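Local coordinates for Lmo2125 protein (Listeria monocytogenes serovar 1/2a, PDB 5TU0) that binds maltose and is probably a membrane-anchored lipoprotein that delivers the sugar to a transporter for uptake into the cell, at residues Y176-E181 and S349-G354; K186-N191 and K378-N383; T303-T308 and K322-E327. The protein carries 2 engineered substitutions. All blocks are in the same frame, centred on the assembly; numbering follows the deposited sequence. Where two conformers were deposited one is given.

Following the chain from the N terminus, 176-181 comes first and 186-191 soon after, joined through the turn between them. Contact 3 is next, a short closure across 13 residues in which 303-308, the end of helix 298-308, meets 322-327, the turn between helices 315-323 and 327-336. Some twenty residues on, 349-354 returns to 176-181, closing contact 1 around 167 residues, and 378-383 returns to 186-191, closing contact 2. These two closures cross, their segments alternating along the chain, and contact 3 is nested inside both. Contacts 1 and 2, centres about 7 Å apart, tie the C-terminal helices to the 176-191 region; contact 3 lies on the opposite side of the chain's centre.

Contact 1: Y176-E181 and S349-G354; sequences YVFGDE and SEVWTG
Behind the residues that touch V351, namely V177 and F178, a short hydrogen bond between Y176 OH and D187 OD1 holds 176-181 to the strand that follows it, and backbone hydrogen bonds between V177 and G189 and between G179 and D187 continue the pairing. The contact itself is wholly apolar, and a single methyl group carries it. V351 CG2, projecting from helix 348-363, lies 3.8 Å from V177 CG1 and 3.6 Å from F178 CZ, so that one branch of one valine serves both partners. Its approach to the phenyl ring is oblique. The ring is also packed from within its own segment: V177 CG1, set anti to the backbone N (chi1 178°), stands 3.8 Å above the ring plane over its centre. The same valine methyl therefore touches both the ring and the helix.

In the bacterial solute-binding protein 1 family, the ligand is held between two lobes, and here the V351 side chain lies about 11 Å from a bound glucose unit. Helix 163-172, which carries the sugar-pocket residue Y164, packs against both sides of the contact, with F163 touching V177 and V351, while P343 and I345 meet F178 from a loop. One residue before V351, E350 OE1 forms a salt bridge with K387 NZ, linking helix 348-363 to helix 369-387.

Contact 2: K186-N191 and K378-N383; sequences KDIGLN and KVIEDN
I188 and I380 meet with matching side-chain shapes: in each, CG1 stands beside the backbone N and anti to the carbonyl carbon (chi1 -63° and -62°), and the chain then runs on extended to CD1. The result is a strand-on-helix packing within the solute-binding protein fold, in which the short strand 187-189 lies against the C-terminal helix 369-387. The extended arm of I188 puts its CD1 at the centre of the contact, 3.7 Å from the branch methyl I380 CG2 and 3.8 Å from E381 CG. It thus rests on side chains of two successive helix residues. For E381 the touching part is the aliphatic CG, while the extended rest of the chain carries its carboxylate onward.

Deeper in, L190 CD1 reaches I380 CD1 at 4.3 Å, a looser approach that uses the other branch of the same isoleucine. L190 also packs on V351 and L358 of helix 348-363, and I188 on F178 and V377, so the apolar layer joins that of contact 1. At the far end of the segment, N191 ND2 is hydrogen-bonded to D374 OD1, a polar tie to an earlier turn of helix 369-387.

No direct hydrogen bond spans the two segments, but one water does. It accepts from K186 NZ at 2.6 Å and donates to E381 O at 3.0 Å, a carbonyl that T385 OG1 also hydrogen-bonds.

Contact 3: T303-T308 and K322-E327; sequences TLYDMT and KSKNDE
Y305 is the first residue of 303-308 to reach across, its ring carried out toward K324 and D326 with CG anti to the backbone N (chi1 178°). Y305 CE2 lies 3.7 Å from K324 CG, an oblique approach in which the lysine's aliphatic stem slides past the ring. Farther out, Y305 OH passes 3.6 Å from D326 CB, with ring and carboxylate planes 53° apart. Both polar ends share T329 OG1, which hydrogen-bonds Y305 OH and D326 OD2 alike. D326 is an N-cap residue, its side chain capping the start of helix 327-336.

D306 follows, its OD1 4.6 Å from K324 NZ; the opposite charges are near, though not in contact, and probably attract only weakly. T308 ends the helix by turning back on it: T308 OG1 bonds to L304 O at 2.7 Å from above the carbonyl plane, while T308 N bonds to the same oxygen.

Helix 298-308 is thus held between two neighbours, with T303 and L304 packing on Y22 of helix 17-34 and Y305 facing the turn from helix 315-323 into helix 327-336, where E327 bonds V255 N of strand 253-256.

Contact 1: Y176-E181 and S349-G354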
loop_
_atom_site.group_PDB
_atom_site.type_symbol
_atom_site.label_atom_id
_atom_site.label_comp_id
_atom_site.label_asym_id
_atom_site.label_seq_id
_atom_site.Cartn_x
_atom_site.Cartn_y
_atom_site.Cartn_z
ATOM N N TYR A 176 2.322 -4.531 16.132
ATOM C CA TYR A 176 2.246 -3.182 15.562
ATOM C C TYR A 176 3.664 -2.661 15.391
ATOM O O TYR A 176 4.589 -3.144 16.040
ATOM C CB TYR A 176 1.394 -2.236 16.441
ATOM C CG TYR A 176 1.898 -2.080 17.870
ATOM C CD1 TYR A 176 2.813 -1.091 18.200
ATOM C CD2 TYR A 176 1.466 -2.939 18.887
ATOM C CE1 TYR A 176 3.274 -0.942 19.490
ATOM C CE2 TYR A 176 1.933 -2.811 20.178
ATOM C CZ TYR A 176 2.835 -1.803 20.478
ATOM O OH TYR A 176 3.317 -1.655 21.745
ATOM N N VAL A 177 3.842 -1.675 14.516
ATOM C CA VAL A 177 5.158 -1.078 14.319
ATOM C C VAL A 177 5.479 -0.105 15.470
ATOM O O VAL A 177 6.379 -0.372 16.265
ATOM C CB VAL A 177 5.257 -0.347 12.970
ATOM C CG1 VAL A 177 6.636 0.290 12.837
ATOM C CG2 VAL A 177 4.971 -1.309 11.819
ATOM N N PHE A 178 4.752 1.017 15.523
ATOM C CA PHE A 178 4.903 2.023 16.580
ATOM C C PHE A 178 3.584 2.239 17.340
ATOM O O PHE A 178 2.513 2.280 16.749
ATOM C CB PHE A 178 5.368 3.377 16.016
ATOM C CG PHE A 178 6.697 3.347 15.313
ATOM C CD1 PHE A 178 7.812 2.747 15.896
ATOM C CD2 PHE A 178 6.860 3.995 14.092
ATOM C CE1 PHE A 178 9.044 2.765 15.259
ATOM C CE2 PHE A 178 8.090 3.999 13.449
ATOM C CZ PHE A 178 9.175 3.387 14.029
ATOM N N GLY A 179 3.674 2.385 18.659
ATOM C CA GLY A 179 2.496 2.634 19.506
ATOM C C GLY A 179 1.871 4.017 19.263
ATOM O O GLY A 179 2.362 4.789 18.436
ATOM N N ASP A 180 0.796 4.312 19.990
ATOM C CA ASP A 180 0.022 5.546 19.824
ATOM C C ASP A 180 -0.360 5.733 18.344
ATOM O O ASP A 180 -0.081 6.773 17.738
ATOM C CB ASP A 180 0.772 6.774 20.372
ATOM C CG ASP A 180 1.065 6.674 21.871
ATOM O OD1 ASP A 180 0.512 5.770 22.545
ATOM O OD2 ASP A 180 1.850 7.505 22.380
ATOM N N GLU A 181 -0.976 4.698 17.778
ATOM C CA GLU A 181 -1.417 4.686 16.373
ATOM C C GLU A 181 -0.322 5.076 15.361
ATOM O O GLU A 181 -0.565 5.828 14.410
ATOM C CB GLU A 181 -2.683 5.545 16.176
ATOM C CG GLU A 181 -3.904 5.014 16.922
ATOM C CD GLU A 181 -5.167 5.853 16.718
ATOM O OE1 GLU A 181 -5.188 6.770 15.853
ATOM O OE2 GLU A 181 -6.161 5.583 17.429
ATOM N N SER A 349 11.925 4.758 8.649
ATOM C CA SER A 349 13.054 4.362 7.817
ATOM C C SER A 349 13.930 3.297 8.484
ATOM O O SER A 349 14.529 2.509 7.786
ATOM C CB SER A 349 13.916 5.576 7.436
ATOM O OG SER A 349 14.557 6.108 8.575
ATOM N N GLU A 350 13.970 3.246 9.822
ATOM C CA GLU A 350 14.816 2.293 10.546
ATOM C C GLU A 350 14.148 0.928 10.703
ATOM O O GLU A 350 14.805 -0.058 10.967
ATOM C CB GLU A 350 15.205 2.872 11.909
ATOM C CG GLU A 350 15.816 4.270 11.788
ATOM C CD GLU A 350 16.959 4.316 10.791
ATOM O OE1 GLU A 350 17.847 3.431 10.847
ATOM O OE2 GLU A 350 16.952 5.224 9.939
ATOM N N VAL A 351 12.842 0.870 10.512
ATOM C CA VAL A 351 12.125 -0.393 10.640
ATOM C C VAL A 351 12.496 -1.421 9.558
ATOM O O VAL A 351 12.644 -2.601 9.860
ATOM C CB VAL A 351 10.606 -0.142 10.666
ATOM C CG1 VAL A 351 9.811 -1.450 10.665
ATOM C CG2 VAL A 351 10.247 0.685 11.893
ATOM N N TRP A 352 12.677 -0.959 8.321
ATOM C CA TRP A 352 12.917 -1.867 7.161
ATOM C C TRP A 352 14.074 -2.860 7.259
ATOM O O TRP A 352 13.853 -4.066 7.134
ATOM C CB TRP A 352 12.989 -1.053 5.861
ATOM C CG TRP A 352 11.735 -0.273 5.651
ATOM C CD1 TRP A 352 11.588 1.080 5.740
ATOM C CD2 TRP A 352 10.429 -0.805 5.380
ATOM N NE1 TRP A 352 10.278 1.423 5.516
ATOM C CE2 TRP A 352 9.545 0.287 5.297
ATOM C CE3 TRP A 352 9.925 -2.107 5.179
ATOM C CZ2 TRP A 352 8.188 0.131 5.025
ATOM C CZ3 TRP A 352 8.571 -2.267 4.912
ATOM C CH2 TRP A 352 7.717 -1.150 4.836
ATOM N N THR A 353 15.290 -2.390 7.515
ATOM C CA THR A 353 16.433 -3.303 7.626
ATOM C C THR A 353 16.302 -4.242 8.821
ATOM O O THR A 353 16.599 -5.443 8.714
ATOM C CB THR A 353 17.773 -2.542 7.667
ATOM O OG1 THR A 353 17.737 -1.545 8.695
ATOM C CG2 THR A 353 18.006 -1.855 6.339
ATOM N N GLY A 354 15.820 -3.711 9.948
ATOM C CA GLY A 354 15.600 -4.532 11.141
ATOM C C GLY A 354 14.524 -5.594 10.930
ATOM O O GLY A 354 14.672 -6.748 11.390
#

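Contact 2: K186-N191 and K378-N383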
loop_
_atom_site.group_PDB
_atom_site.type_symbol
_atom_site.label_atom_id
_atom_site.label_comp_id
_atom_site.label_asym_id
_atom_site.label_seq_id
_atom_site.Cartn_x
_atom_site.Cartn_y
_atom_site.Cartn_z
ATOM N N LYS A 186 9.300 5.217 20.250
ATOM C CA LYS A 186 9.931 4.584 21.419
ATOM C C LYS A 186 9.107 3.395 21.916
ATOM O O LYS A 186 9.476 2.760 22.904
ATOM C CB LYS A 186 10.146 5.586 22.562
ATOM C CG LYS A 186 10.713 6.942 22.159
ATOM C CD LYS A 186 11.984 6.904 21.322
ATOM C CE LYS A 186 13.201 6.442 22.115
ATOM N NZ LYS A 186 14.460 6.646 21.329
ATOM N N ASP A 187 7.984 3.119 21.247
ATOM C CA ASP A 187 7.127 1.992 21.579
ATOM C C ASP A 187 7.001 1.103 20.332
ATOM O O ASP A 187 6.118 1.319 19.497
ATOM C CB ASP A 187 5.746 2.482 22.061
ATOM C CG ASP A 187 4.753 1.329 22.324
ATOM O OD1 ASP A 187 5.138 0.136 22.227
ATOM O OD2 ASP A 187 3.573 1.623 22.617
ATOM N N ILE A 188 7.894 0.121 20.223
ATOM C CA ILE A 188 7.911 -0.815 19.083
ATOM C C ILE A 188 7.191 -2.113 19.447
ATOM O O ILE A 188 7.517 -2.751 20.464
ATOM C CB ILE A 188 9.344 -1.077 18.606
ATOM C CG1 ILE A 188 9.948 0.232 18.109
ATOM C CG2 ILE A 188 9.377 -2.140 17.502
ATOM C CD1 ILE A 188 11.438 0.182 17.892
ATOM N N GLY A 189 6.208 -2.474 18.625
ATOM C CA GLY A 189 5.375 -3.645 18.866
ATOM C C GLY A 189 5.712 -4.903 18.076
ATOM O O GLY A 189 4.968 -5.866 18.125
ATOM N N LEU A 190 6.846 -4.905 17.381
ATOM C CA LEU A 190 7.253 -6.048 16.527
ATOM C C LEU A 190 7.822 -7.250 17.268
ATOM O O LEU A 190 8.078 -8.291 16.650
ATOM C CB LEU A 190 8.223 -5.586 15.442
ATOM C CG LEU A 190 7.646 -4.532 14.493
ATOM C CD1 LEU A 190 8.719 -4.054 13.516
ATOM C CD2 LEU A 190 6.409 -5.012 13.756
ATOM N N ASN A 191 7.992 -7.134 18.581
ATOM C CA ASN A 191 8.439 -8.266 19.384
ATOM C C ASN A 191 7.471 -8.535 20.535
ATOM O O ASN A 191 7.842 -9.197 21.507
ATOM C CB ASN A 191 9.868 -8.071 19.893
ATOM C CG ASN A 191 9.998 -6.899 20.836
ATOM O OD1 ASN A 191 9.224 -5.959 20.776
ATOM N ND2 ASN A 191 10.984 -6.952 21.709
ATOM N N LYS A 378 15.927 -4.677 18.896
ATOM C CA LYS A 378 17.070 -3.995 19.501
ATOM C C LYS A 378 17.851 -3.230 18.420
ATOM O O LYS A 378 18.316 -2.126 18.665
ATOM C CB LYS A 378 17.982 -4.959 20.287
ATOM C CG LYS A 378 19.125 -4.240 20.979
ATOM C CD LYS A 378 19.755 -5.067 22.105
ATOM C CE LYS A 378 20.670 -4.198 22.965
ATOM N NZ LYS A 378 21.085 -4.887 24.222
ATOM N N VAL A 379 17.962 -3.797 17.226
ATOM C CA VAL A 379 18.643 -3.115 16.111
ATOM C C VAL A 379 17.893 -1.829 15.750
ATOM O O VAL A 379 18.494 -0.764 15.593
ATOM C CB VAL A 379 18.754 -4.023 14.863
ATOM C CG1 VAL A 379 19.181 -3.247 13.625
ATOM C CG2 VAL A 379 19.714 -5.175 15.116
ATOM N N ILE A 380 16.577 -1.938 15.638
ATOM C CA ILE A 380 15.753 -0.791 15.252
ATOM C C ILE A 380 15.834 0.326 16.312
ATOM O O ILE A 380 16.076 1.485 15.974
ATOM C CB ILE A 380 14.292 -1.236 15.016
ATOM C CG1 ILE A 380 14.221 -2.245 13.851
ATOM C CG2 ILE A 380 13.405 -0.037 14.728
ATOM C CD1 ILE A 380 12.871 -2.908 13.698
ATOM N N GLU A 381 15.640 -0.050 17.578
ATOM C CA GLU A 381 15.690 0.861 18.729
ATOM C C GLU A 381 16.984 1.636 18.797
ATOM O O GLU A 381 16.985 2.851 19.042
ATOM C CB GLU A 381 15.584 0.085 20.041
ATOM C CG GLU A 381 14.208 -0.436 20.356
ATOM C CD GLU A 381 14.165 -1.247 21.640
ATOM O OE1 GLU A 381 15.223 -1.706 22.136
ATOM O OE2 GLU A 381 13.050 -1.424 22.146
ATOM N N ASP A 382 18.085 0.921 18.594
ATOM C CA ASP A 382 19.400 1.531 18.648
ATOM C C ASP A 382 19.579 2.507 17.499
ATOM O O ASP A 382 20.103 3.592 17.705
ATOM C CB ASP A 382 20.517 0.473 18.712
ATOM C CG ASP A 382 20.564 -0.250 20.066
ATOM O OD1 ASP A 382 19.820 0.152 20.995
ATOM O OD2 ASP A 382 21.344 -1.221 20.214
ATOM N N ASN A 383 19.129 2.134 16.303
ATOM C CA ASN A 383 19.195 3.064 15.155
ATOM C C ASN A 383 18.335 4.306 15.365
ATOM O O ASN A 383 18.752 5.406 15.011
ATOM C CB ASN A 383 18.816 2.374 13.854
ATOM C CG ASN A 383 19.938 1.513 13.310
ATOM O OD1 ASN A 383 21.117 1.815 13.507
ATOM N ND2 ASN A 383 19.584 0.454 12.596
HETATM O O HOH W 1 14.783 4.221 20.545
#

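Contact 3: T303-T308 and K322-E327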
loop_
_atom_site.group_PDB
_atom_site.type_symbol
_atom_site.label_atom_id
_atom_site.label_comp_id
_atom_site.label_asym_id
_atom_site.label_seq_id
_atom_site.Cartn_x
_atom_site.Cartn_y
_atom_site.Cartn_z
ATOM N N THR A 303 -14.872 9.492 -12.115
ATOM C CA THR A 303 -14.184 9.491 -13.419
ATOM C C THR A 303 -12.794 8.826 -13.282
ATOM O O THR A 303 -12.369 8.073 -14.162
ATOM C CB THR A 303 -14.034 10.906 -13.995
ATOM O OG1 THR A 303 -15.337 11.479 -14.164
ATOM C CG2 THR A 303 -13.309 10.881 -15.330
ATOM N N LEU A 304 -12.104 9.095 -12.178
ATOM C CA LEU A 304 -10.791 8.459 -11.949
ATOM C C LEU A 304 -10.927 6.943 -12.022
ATOM O O LEU A 304 -10.160 6.278 -12.723
ATOM C CB LEU A 304 -10.199 8.853 -10.590
ATOM C CG LEU A 304 -8.870 8.173 -10.217
ATOM C CD1 LEU A 304 -7.747 8.606 -11.144
ATOM C CD2 LEU A 304 -8.525 8.470 -8.766
ATOM N N TYR A 305 -11.904 6.397 -11.304
ATOM C CA TYR A 305 -12.121 4.952 -11.306
ATOM C C TYR A 305 -12.500 4.445 -12.694
ATOM O O TYR A 305 -12.043 3.388 -13.135
ATOM C CB TYR A 305 -13.203 4.543 -10.303
ATOM C CG TYR A 305 -13.456 3.052 -10.328
ATOM C CD1 TYR A 305 -12.564 2.172 -9.719
ATOM C CD2 TYR A 305 -14.561 2.516 -10.987
ATOM C CE1 TYR A 305 -12.763 0.805 -9.759
ATOM C CE2 TYR A 305 -14.769 1.144 -11.026
ATOM C CZ TYR A 305 -13.860 0.298 -10.398
ATOM O OH TYR A 305 -14.044 -1.058 -10.418
ATOM N N ASP A 306 -13.353 5.204 -13.371
ATOM C CA ASP A 306 -13.769 4.834 -14.706
ATOM C C ASP A 306 -12.585 4.727 -15.674
ATOM O O ASP A 306 -12.542 3.816 -16.487
ATOM C CB ASP A 306 -14.787 5.852 -15.255
ATOM C CG ASP A 306 -16.168 5.748 -14.599
ATOM O OD1 ASP A 306 -16.490 4.725 -13.968
ATOM O OD2 ASP A 306 -16.967 6.696 -14.754
ATOM N N MET A 307 -11.637 5.644 -15.544
ATOM C CA MET A 307 -10.478 5.720 -16.423
ATOM C C MET A 307 -9.316 4.783 -16.103
ATOM O O MET A 307 -8.660 4.260 -17.006
ATOM C CB MET A 307 -9.944 7.153 -16.369
ATOM C CG MET A 307 -10.897 8.158 -16.976
ATOM S SD MET A 307 -11.051 7.885 -18.742
ATOM C CE MET A 307 -9.437 8.412 -19.307
ATOM N N THR A 308 -9.088 4.555 -14.820
ATOM C CA THR A 308 -7.880 3.835 -14.357
ATOM C C THR A 308 -8.092 2.573 -13.551
ATOM O O THR A 308 -7.144 1.836 -13.355
ATOM C CB THR A 308 -7.060 4.771 -13.444
ATOM O OG1 THR A 308 -7.803 5.038 -12.245
ATOM C CG2 THR A 308 -6.748 6.082 -14.148
ATOM N N LYS A 322 -17.680 0.149 -5.933
ATOM C CA LYS A 322 -18.104 -1.153 -5.405
ATOM C C LYS A 322 -19.307 -1.742 -6.172
ATOM O O LYS A 322 -19.357 -2.952 -6.416
ATOM C CB LYS A 322 -18.454 -1.042 -3.912
ATOM C CG LYS A 322 -18.869 -2.360 -3.273
ATOM C CD LYS A 322 -19.123 -2.236 -1.780
ATOM C CE LYS A 322 -19.638 -3.560 -1.225
ATOM N NZ LYS A 322 -19.775 -3.584 0.263
ATOM N N SER A 323 -20.251 -0.877 -6.545
ATOM C CA SER A 323 -21.446 -1.283 -7.287
ATOM C C SER A 323 -21.153 -1.839 -8.681
ATOM O O SER A 323 -22.001 -2.518 -9.263
ATOM C CB SER A 323 -22.407 -0.100 -7.407
ATOM O OG SER A 323 -22.801 0.360 -6.127
ATOM N N LYS A 324 -19.967 -1.552 -9.218
ATOM C CA LYS A 324 -19.566 -2.053 -10.559
ATOM C C LYS A 324 -19.291 -3.548 -10.502
ATOM O O LYS A 324 -19.169 -4.198 -11.532
ATOM C CB LYS A 324 -18.310 -1.358 -11.101
ATOM C CG LYS A 324 -18.374 0.161 -11.209
ATOM C CD LYS A 324 -19.507 0.670 -12.068
ATOM C CE LYS A 324 -19.439 2.183 -12.146
ATOM N NZ LYS A 324 -20.560 2.742 -12.946
ATOM N N ASN A 325 -19.137 -4.058 -9.283
ATOM C CA ASN A 325 -18.945 -5.477 -9.028
ATOM C C ASN A 325 -17.699 -6.079 -9.710
ATOM O O ASN A 325 -17.750 -7.187 -10.237
ATOM C CB ASN A 325 -20.227 -6.252 -9.387
ATOM C CG ASN A 325 -20.268 -7.633 -8.763
ATOM O OD1 ASN A 325 -19.600 -7.894 -7.766
ATOM N ND2 ASN A 325 -21.058 -8.520 -9.339
ATOM N N ASP A 326 -16.595 -5.331 -9.699
ATOM C CA ASP A 326 -15.312 -5.799 -10.221
ATOM C C ASP A 326 -14.601 -6.476 -9.043
ATOM O O ASP A 326 -14.509 -5.895 -7.952
ATOM C CB ASP A 326 -14.456 -4.639 -10.718
ATOM C CG ASP A 326 -13.065 -5.081 -11.115
ATOM O OD1 ASP A 326 -12.953 -6.029 -11.916
ATOM O OD2 ASP A 326 -12.080 -4.505 -10.609
ATOM N N GLU A 327 -14.069 -7.671 -9.263
ATOM C CA GLU A 327 -13.477 -8.406 -8.152
ATOM C C GLU A 327 -12.305 -7.719 -7.462
ATOM O O GLU A 327 -12.254 -7.709 -6.242
ATOM C CB GLU A 327 -13.105 -9.821 -8.564
ATOM C CG GLU A 327 -14.325 -10.599 -9.022
ATOM C CD GLU A 327 -14.071 -12.075 -9.173
ATOM O OE1 GLU A 327 -12.965 -12.530 -8.837
ATOM O OE2 GLU A 327 -14.996 -12.780 -9.618
#